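Local structure of cystalysin (Treponema denticola, 1C7O) at residues 202-207 and 214-219; 234-239 and 247-252. The protein belongs to the aminotransferase class I and II family of PLP-dependent enzymes and holds the bound group PPG in this model. All blocks are in the same frame, centred on the assembly; numbering follows the deposited sequence.

Following the chain from the N terminus, strand 199-203 of the large mixed sheet ends at the pyridine nitrogen of PPG. Contact 1 closes the loop that follows, bringing 214-219 back against 202-207. After helix 224-227 the chain re-enters the sheet as strand 230-234, beside 199-203, and contact 2 then closes a second loop, setting strand 248-252 antiparallel to the end of 230-234. The loops follow in series, neither nested nor crossed. Their centres lie about 12 Å apart, and they meet where I205 packs on A235, S237 and K238. Both contacts reach the same sheet and the same PPG, D203 from one and K238 from the other.

Contact 1: 202-207 and 214-219. With PPG ((2E,3E)-4-(2-aminoethoxy)-2-[({3-hydroxy-2-methyl-5-[(phosphonooxy)methyl]pyridin-4-yl}methyl)imino]but-3-enoic acid), chain I.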
loop_
_atom_site.group_PDB
_atom_site.type_symbol
_atom_site.label_atom_id
_atom_site.label_comp_id
_atom_site.label_asym_id
_atom_site.label_seq_id
_atom_site.Cartn_x
_atom_site.Cartn_y
_atom_site.Cartn_z
ATOM N N SER A 202 19.193 -2.743 8.033
ATOM C CA SER A 202 19.821 -1.654 7.297
ATOM C C SER A 202 18.913 -1.027 6.234
ATOM O O SER A 202 18.598 -1.637 5.214
ATOM C CB SER A 202 21.113 -2.144 6.646
ATOM O OG SER A 202 21.854 -1.059 6.114
ATOM N N ASP A 203 18.499 0.205 6.488
ATOM C CA ASP A 203 17.638 0.946 5.579
ATOM C C ASP A 203 18.569 1.675 4.627
ATOM O O ASP A 203 19.194 2.663 5.002
ATOM C CB ASP A 203 16.803 1.933 6.397
ATOM C CG ASP A 203 15.957 2.850 5.546
ATOM O OD1 ASP A 203 15.066 3.493 6.133
ATOM O OD2 ASP A 203 16.174 2.941 4.319
ATOM N N GLU A 204 18.665 1.177 3.397
ATOM C CA GLU A 204 19.554 1.761 2.394
ATOM C C GLU A 204 18.788 2.350 1.208
ATOM O O GLU A 204 19.277 2.341 0.077
ATOM C CB GLU A 204 20.541 0.688 1.913
ATOM C CG GLU A 204 21.209 -0.066 3.066
ATOM C CD GLU A 204 22.360 -0.969 2.630
ATOM O OE1 GLU A 204 22.744 -0.934 1.438
ATOM O OE2 GLU A 204 22.889 -1.708 3.492
ATOM N N ILE A 205 17.597 2.879 1.476
ATOM C CA ILE A 205 16.754 3.459 0.432
ATOM C C ILE A 205 17.438 4.602 -0.337
ATOM O O ILE A 205 17.091 4.898 -1.491
ATOM C CB ILE A 205 15.409 3.957 1.038
ATOM C CG1 ILE A 205 14.447 4.355 -0.083
ATOM C CG2 ILE A 205 15.662 5.119 1.995
ATOM C CD1 ILE A 205 13.037 4.584 0.385
ATOM N N HIS A 206 18.422 5.225 0.300
ATOM C CA HIS A 206 19.157 6.324 -0.310
ATOM C C HIS A 206 20.451 5.904 -0.981
ATOM O O HIS A 206 21.180 6.756 -1.492
ATOM C CB HIS A 206 19.498 7.370 0.749
ATOM C CG HIS A 206 18.371 8.289 1.072
ATOM N ND1 HIS A 206 17.883 8.450 2.350
ATOM C CD2 HIS A 206 17.640 9.113 0.283
ATOM C CE1 HIS A 206 16.902 9.333 2.336
ATOM N NE2 HIS A 206 16.737 9.749 1.090
ATOM N N PHE A 207 20.727 4.601 -1.000
ATOM C CA PHE A 207 21.982 4.119 -1.557
ATOM C C PHE A 207 22.308 4.405 -3.025
ATOM O O PHE A 207 23.414 4.111 -3.472
ATOM C CB PHE A 207 22.169 2.622 -1.228
ATOM C CG PHE A 207 21.372 1.665 -2.088
ATOM C CD1 PHE A 207 21.464 0.294 -1.853
ATOM C CD2 PHE A 207 20.593 2.100 -3.154
ATOM C CE1 PHE A 207 20.799 -0.623 -2.668
ATOM C CE2 PHE A 207 19.928 1.189 -3.973
ATOM C CZ PHE A 207 20.033 -0.171 -3.731
ATOM N N TYR A 214 32.382 9.638 -3.397
ATOM C CA TYR A 214 32.154 8.543 -2.463
ATOM C C TYR A 214 31.501 7.321 -3.098
ATOM O O TYR A 214 30.933 7.383 -4.189
ATOM C CB TYR A 214 31.299 9.017 -1.277
ATOM C CG TYR A 214 31.753 10.343 -0.729
ATOM C CD1 TYR A 214 31.337 11.538 -1.320
ATOM C CD2 TYR A 214 32.701 10.406 0.302
ATOM C CE1 TYR A 214 31.864 12.768 -0.907
ATOM C CE2 TYR A 214 33.234 11.624 0.720
ATOM C CZ TYR A 214 32.814 12.802 0.108
ATOM O OH TYR A 214 33.372 14.009 0.478
ATOM N N GLU A 215 31.600 6.201 -2.394
ATOM C CA GLU A 215 31.016 4.953 -2.857
ATOM C C GLU A 215 30.316 4.305 -1.664
ATOM O O GLU A 215 30.878 4.218 -0.566
ATOM C CB GLU A 215 32.111 4.027 -3.401
ATOM C CG GLU A 215 31.598 2.845 -4.218
ATOM C CD GLU A 215 32.676 1.799 -4.478
ATOM O OE1 GLU A 215 33.128 1.156 -3.501
ATOM O OE2 GLU A 215 33.076 1.622 -5.652
ATOM N N HIS A 216 29.082 3.870 -1.884
ATOM C CA HIS A 216 28.296 3.227 -0.839
ATOM C C HIS A 216 28.538 1.725 -0.851
ATOM O O HIS A 216 28.760 1.121 -1.902
ATOM C CB HIS A 216 26.804 3.527 -1.054
ATOM C CG HIS A 216 25.885 2.735 -0.169
ATOM N ND1 HIS A 216 25.524 1.433 -0.443
ATOM C CD2 HIS A 216 25.249 3.067 0.980
ATOM C CE1 HIS A 216 24.706 0.996 0.499
ATOM N NE2 HIS A 216 24.522 1.968 1.374
ATOM N N THR A 217 28.508 1.127 0.331
ATOM C CA THR A 217 28.699 -0.306 0.465
ATOM C C THR A 217 27.466 -0.918 1.134
ATOM O O THR A 217 27.070 -0.502 2.230
ATOM C CB THR A 217 29.949 -0.621 1.309
ATOM O OG1 THR A 217 31.116 -0.143 0.630
ATOM C CG2 THR A 217 30.074 -2.119 1.538
ATOM N N VAL A 218 26.850 -1.886 0.455
ATOM C CA VAL A 218 25.674 -2.567 0.989
ATOM C C VAL A 218 26.144 -3.325 2.223
ATOM O O VAL A 218 26.925 -4.272 2.122
ATOM C CB VAL A 218 25.088 -3.555 -0.034
ATOM C CG1 VAL A 218 23.794 -4.156 0.503
ATOM C CG2 VAL A 218 24.855 -2.839 -1.363
ATOM N N PHE A 219 25.663 -2.909 3.387
ATOM C CA PHE A 219 26.091 -3.516 4.631
ATOM C C PHE A 219 26.187 -5.037 4.665
ATOM O O PHE A 219 27.219 -5.585 5.054
ATOM C CB PHE A 219 25.218 -3.032 5.783
ATOM C CG PHE A 219 25.952 -2.931 7.091
ATOM C CD1 PHE A 219 25.376 -2.287 8.176
ATOM C CD2 PHE A 219 27.223 -3.488 7.241
ATOM C CE1 PHE A 219 26.053 -2.195 9.394
ATOM C CE2 PHE A 219 27.908 -3.405 8.450
ATOM C CZ PHE A 219 27.320 -2.757 9.533
HETATM N N1 PPG I . 13.870 5.697 5.091
HETATM C C2 PPG I . 14.689 6.818 5.097
HETATM C C2A PPG I . 16.007 6.647 5.777
HETATM C C3 PPG I . 14.192 8.017 4.411
HETATM O O3 PPG I . 15.072 9.079 4.488
HETATM C C4 PPG I . 12.939 8.011 3.777
HETATM C C4A PPG I . 12.396 9.341 3.245
HETATM C C5 PPG I . 12.132 6.728 3.843
HETATM C C6 PPG I . 12.656 5.625 4.508
HETATM C C5A PPG I . 10.675 6.634 3.241
HETATM O OP4 PPG I . 10.475 5.404 2.517
HETATM P P PPG I . 8.994 4.989 2.021
HETATM O OP1 PPG I . 8.212 4.744 3.255
HETATM O OP2 PPG I . 9.166 3.733 1.149
HETATM O OP3 PPG I . 8.510 6.114 1.185
HETATM N N4A PPG I . 11.743 10.101 4.286
HETATM C CAI PPG I . 11.265 11.459 3.969
HETATM C CBC PPG I . 12.072 12.630 4.446
HETATM O O2B PPG I . 11.657 13.947 4.220
HETATM O O3B PPG I . 13.194 12.417 5.077
HETATM C CBI PPG I . 10.096 11.642 3.154
HETATM C CGI PPG I . 8.869 12.077 3.725
HETATM O OET PPG I . 8.125 11.274 4.684
HETATM C CEI PPG I . 6.785 11.941 4.823
HETATM C CFI PPG I . 6.025 11.877 3.479
HETATM N NI PPG I . 4.771 12.559 3.523
#
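E204 and F219 join the end of strand 199-203 to the returning loop 214-219, at the PPG site of the PLP-dependent aminotransferase fold. The hydrogen bonds gather on one carboxylate oxygen. F219 N donates to E204 OE2 at 3.0 Å, on the syn side and 17° out of the carboxylate plane, while S202 OG donates to the anti lone pair of the same oxygen. Two donors from different segments thus fix the rotation of the buried carboxylate. The glutamate reaches them with an extended chain, its CG anti to the carbonyl carbon. E204 OE1 turns to carbon: it lies 3.5 Å from V218 CG1 and beside the edge of the H216 imidazole, whose plane stands 67° from the carboxylate. H216 NE2 bonds instead to the backbone O of S172.

Aromatic contacts come next. F207 CB sits over the centre of the H216 ring, a CH-pi contact 3.5 Å from the centroid. The F207 phenyl ring directs an edge toward the H216 face in an offset edge-to-face pair, centroids 5.8 Å apart; the phenyl ring also stacks with H83. CG of F207 lies between the backbone N and the carbonyl carbon (chi1 78°), which swings the phenyl aside and leaves CB foremost.

Turns shape the far side of 202-207. A type I turn runs from E204 to F207, and D203 OD2 takes the backbone N of I205 in an Asx turn. The oxygen is met nearly along its C-O bond, a tie that probably steadies the aspartate before the ligand. The remaining carboxylate oxygen, D203 OD1, lies 2.7 Å from N1 of the PPG pyridine ring.

Contact 2: 234-239 and 247-252; sequences TAPSKT and MSNIII. With PPG ((2E,3E)-4-(2-aminoethoxy)-2-[({3-hydroxy-2-methyl-5-[(phosphonooxy)methyl]pyridin-4-yl}methyl)imino]but-3-enoic acid), chain I.
T234 and N249 face each other with their side chains crossing at about a right angle. The hydroxyl of T234 occupies the position between its own backbone N and carbonyl carbon (chi1 76°), which turns OG1 onto the neighbouring strand. There it donates to N249 O at 2.6 Å, in the carbonyl plane and on a lone pair. The backbone N of T234 reaches the same oxygen only weakly, whereas N249 N gives T234 O a sounder bond of 2.9 Å. One water completes the pairing: it donates to T234 OG1 and accepts from N249 ND2, bridging the two side chains. The other end of the amide, N249 OD1, is bonded to Y71 OH.

Beyond this pair the contacts run through A235 and P236. The P236 ring meets backbone, its CD lying 3.2 Å from M247 O, and the ring also packs on C281 and Y285 of helix 275-287. A235 CB approaches S248 OG at 4.1 Å; both side chains also touch V98 of helix 98-109. S248 OG stays 4.0 Å from phosphate oxygen OP2 of PPG.

K238 then leaves the contact for the ligand. Bends at chi2 and chi4 bring its NZ to 2.9 Å from PPG C4A, and Y64 OH of the second subunit makes a weak hydrogen bond to the amine. A lysine on the short helix following an inner strand of the large sheet, beside C4A, the carbon that joins the pyridine ring to the nitrogen N4A, is the arrangement of the cofactor site in PLP-dependent aminotransferase-fold enzymes.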
loop_
_atom_site.group_PDB
_atom_site.type_symbol
_atom_site.label_atom_id
_atom_site.label_comp_id
_atom_site.label_asym_id
_atom_site.label_seq_id
_atom_site.Cartn_x
_atom_site.Cartn_y
_atom_site.Cartn_z
ATOM N N THR A 234 15.350 -1.702 0.621
ATOM C CA THR A 234 15.705 -0.938 -0.563
ATOM C C THR A 234 14.450 -0.555 -1.326
ATOM O O THR A 234 13.394 -1.147 -1.125
ATOM C CB THR A 234 16.609 -1.721 -1.507
ATOM O OG1 THR A 234 15.832 -2.695 -2.214
ATOM C CG2 THR A 234 17.712 -2.401 -0.726
ATOM N N ALA A 235 14.577 0.439 -2.202
ATOM C CA ALA A 235 13.461 0.904 -3.011
ATOM C C ALA A 235 13.949 1.801 -4.144
ATOM O O ALA A 235 15.045 2.356 -4.084
ATOM C CB ALA A 235 12.475 1.666 -2.138
ATOM N N PRO A 236 13.147 1.940 -5.208
ATOM C CA PRO A 236 13.548 2.794 -6.327
ATOM C C PRO A 236 12.962 4.203 -6.130
ATOM O O PRO A 236 13.279 5.137 -6.857
ATOM C CB PRO A 236 12.933 2.078 -7.523
ATOM C CG PRO A 236 11.615 1.620 -6.957
ATOM C CD PRO A 236 11.997 1.090 -5.582
ATOM N N SER A 237 12.106 4.325 -5.126
ATOM C CA SER A 237 11.422 5.566 -4.807
ATOM C C SER A 237 12.266 6.845 -4.774
ATOM O O SER A 237 11.991 7.780 -5.527
ATOM C CB SER A 237 10.663 5.393 -3.487
ATOM O OG SER A 237 11.508 4.836 -2.499
ATOM N N LYS A 238 13.278 6.903 -3.907
ATOM C CA LYS A 238 14.105 8.098 -3.821
ATOM C C LYS A 238 14.961 8.297 -5.063
ATOM O O LYS A 238 15.100 9.417 -5.557
ATOM C CB LYS A 238 15.005 8.049 -2.579
ATOM C CG LYS A 238 14.282 8.287 -1.256
ATOM C CD LYS A 238 12.867 8.842 -1.482
ATOM C CE LYS A 238 12.169 9.163 -0.187
ATOM N NZ LYS A 238 12.147 7.957 0.665
ATOM N N THR A 239 15.523 7.200 -5.563
ATOM C CA THR A 239 16.377 7.224 -6.747
ATOM C C THR A 239 15.733 7.911 -7.941
ATOM O O THR A 239 16.319 8.831 -8.517
ATOM C CB THR A 239 16.762 5.793 -7.210
ATOM O OG1 THR A 239 17.328 5.058 -6.118
ATOM C CG2 THR A 239 17.771 5.861 -8.348
ATOM N N MET A 247 6.423 0.923 -4.174
ATOM C CA MET A 247 6.962 -0.404 -4.413
ATOM C C MET A 247 8.338 -0.552 -3.810
ATOM O O MET A 247 9.300 0.017 -4.307
ATOM C CB MET A 247 7.034 -0.721 -5.901
ATOM C CG MET A 247 7.421 -2.175 -6.158
ATOM S SD MET A 247 6.431 -3.295 -5.126
ATOM C CE MET A 247 4.922 -3.389 -6.090
ATOM N N SER A 248 8.428 -1.320 -2.734
ATOM C CA SER A 248 9.706 -1.541 -2.078
ATOM C C SER A 248 10.218 -2.942 -2.362
ATOM O O SER A 248 9.442 -3.845 -2.684
ATOM C CB SER A 248 9.574 -1.356 -0.564
ATOM O OG SER A 248 9.295 -0.011 -0.232
ATOM N N ASN A 249 11.534 -3.109 -2.249
ATOM C CA ASN A 249 12.170 -4.405 -2.461
ATOM C C ASN A 249 13.007 -4.716 -1.224
ATOM O O ASN A 249 14.184 -4.369 -1.161
ATOM C CB ASN A 249 13.062 -4.376 -3.707
ATOM C CG ASN A 249 12.277 -4.166 -4.988
ATOM O OD1 ASN A 249 11.388 -4.954 -5.324
ATOM N ND2 ASN A 249 12.600 -3.100 -5.713
ATOM N N ILE A 250 12.393 -5.348 -0.227
ATOM C CA ILE A 250 13.113 -5.684 0.993
ATOM C C ILE A 250 13.876 -6.971 0.724
ATOM O O ILE A 250 13.281 -7.995 0.395
ATOM C CB ILE A 250 12.151 -5.898 2.186
ATOM C CG1 ILE A 250 11.055 -4.827 2.183
ATOM C CG2 ILE A 250 12.928 -5.819 3.495
ATOM C CD1 ILE A 250 11.574 -3.408 2.212
ATOM N N ILE A 251 15.196 -6.906 0.850
ATOM C CA ILE A 251 16.066 -8.050 0.594
ATOM C C ILE A 251 16.398 -8.779 1.888
ATOM O O ILE A 251 16.942 -8.186 2.823
ATOM C CB ILE A 251 17.375 -7.598 -0.100
ATOM C CG1 ILE A 251 17.045 -6.711 -1.311
ATOM C CG2 ILE A 251 18.198 -8.817 -0.518
ATOM C CD1 ILE A 251 16.066 -7.329 -2.313
ATOM N N ILE A 252 16.067 -10.067 1.929
ATOM C CA ILE A 252 16.293 -10.904 3.104
ATOM C C ILE A 252 16.846 -12.268 2.685
ATOM O O ILE A 252 16.130 -13.075 2.078
ATOM C CB ILE A 252 14.965 -11.124 3.870
ATOM C CG1 ILE A 252 14.344 -9.773 4.236
ATOM C CG2 ILE A 252 15.209 -11.973 5.107
ATOM C CD1 ILE A 252 13.093 -9.874 5.089
HETATM N N1 PPG I . 13.870 5.697 5.091
HETATM C C2 PPG I . 14.689 6.818 5.097
HETATM C C2A PPG I . 16.007 6.647 5.777
HETATM C C3 PPG I . 14.192 8.017 4.411
HETATM O O3 PPG I . 15.072 9.079 4.488
HETATM C C4 PPG I . 12.939 8.011 3.777
HETATM C C4A PPG I . 12.396 9.341 3.245
HETATM C C5 PPG I . 12.132 6.728 3.843
HETATM C C6 PPG I . 12.656 5.625 4.508
HETATM C C5A PPG I . 10.675 6.634 3.241
HETATM O OP4 PPG I . 10.475 5.404 2.517
HETATM P P PPG I . 8.994 4.989 2.021
HETATM O OP1 PPG I . 8.212 4.744 3.255
HETATM O OP2 PPG I . 9.166 3.733 1.149
HETATM O OP3 PPG I . 8.510 6.114 1.185
HETATM N N4A PPG I . 11.743 10.101 4.286
HETATM C CAI PPG I . 11.265 11.459 3.969
HETATM C CBC PPG I . 12.072 12.630 4.446
HETATM O O2B PPG I . 11.657 13.947 4.220
HETATM O O3B PPG I . 13.194 12.417 5.077
HETATM C CBI PPG I . 10.096 11.642 3.154
HETATM C CGI PPG I . 8.869 12.077 3.725
HETATM O OET PPG I . 8.125 11.274 4.684
HETATM C CEI PPG I . 6.785 11.941 4.823
HETATM C CFI PPG I . 6.025 11.877 3.479
HETATM N NI PPG I . 4.771 12.559 3.523
HETATM O O HOH W 1 14.698 -1.777 -4.546
#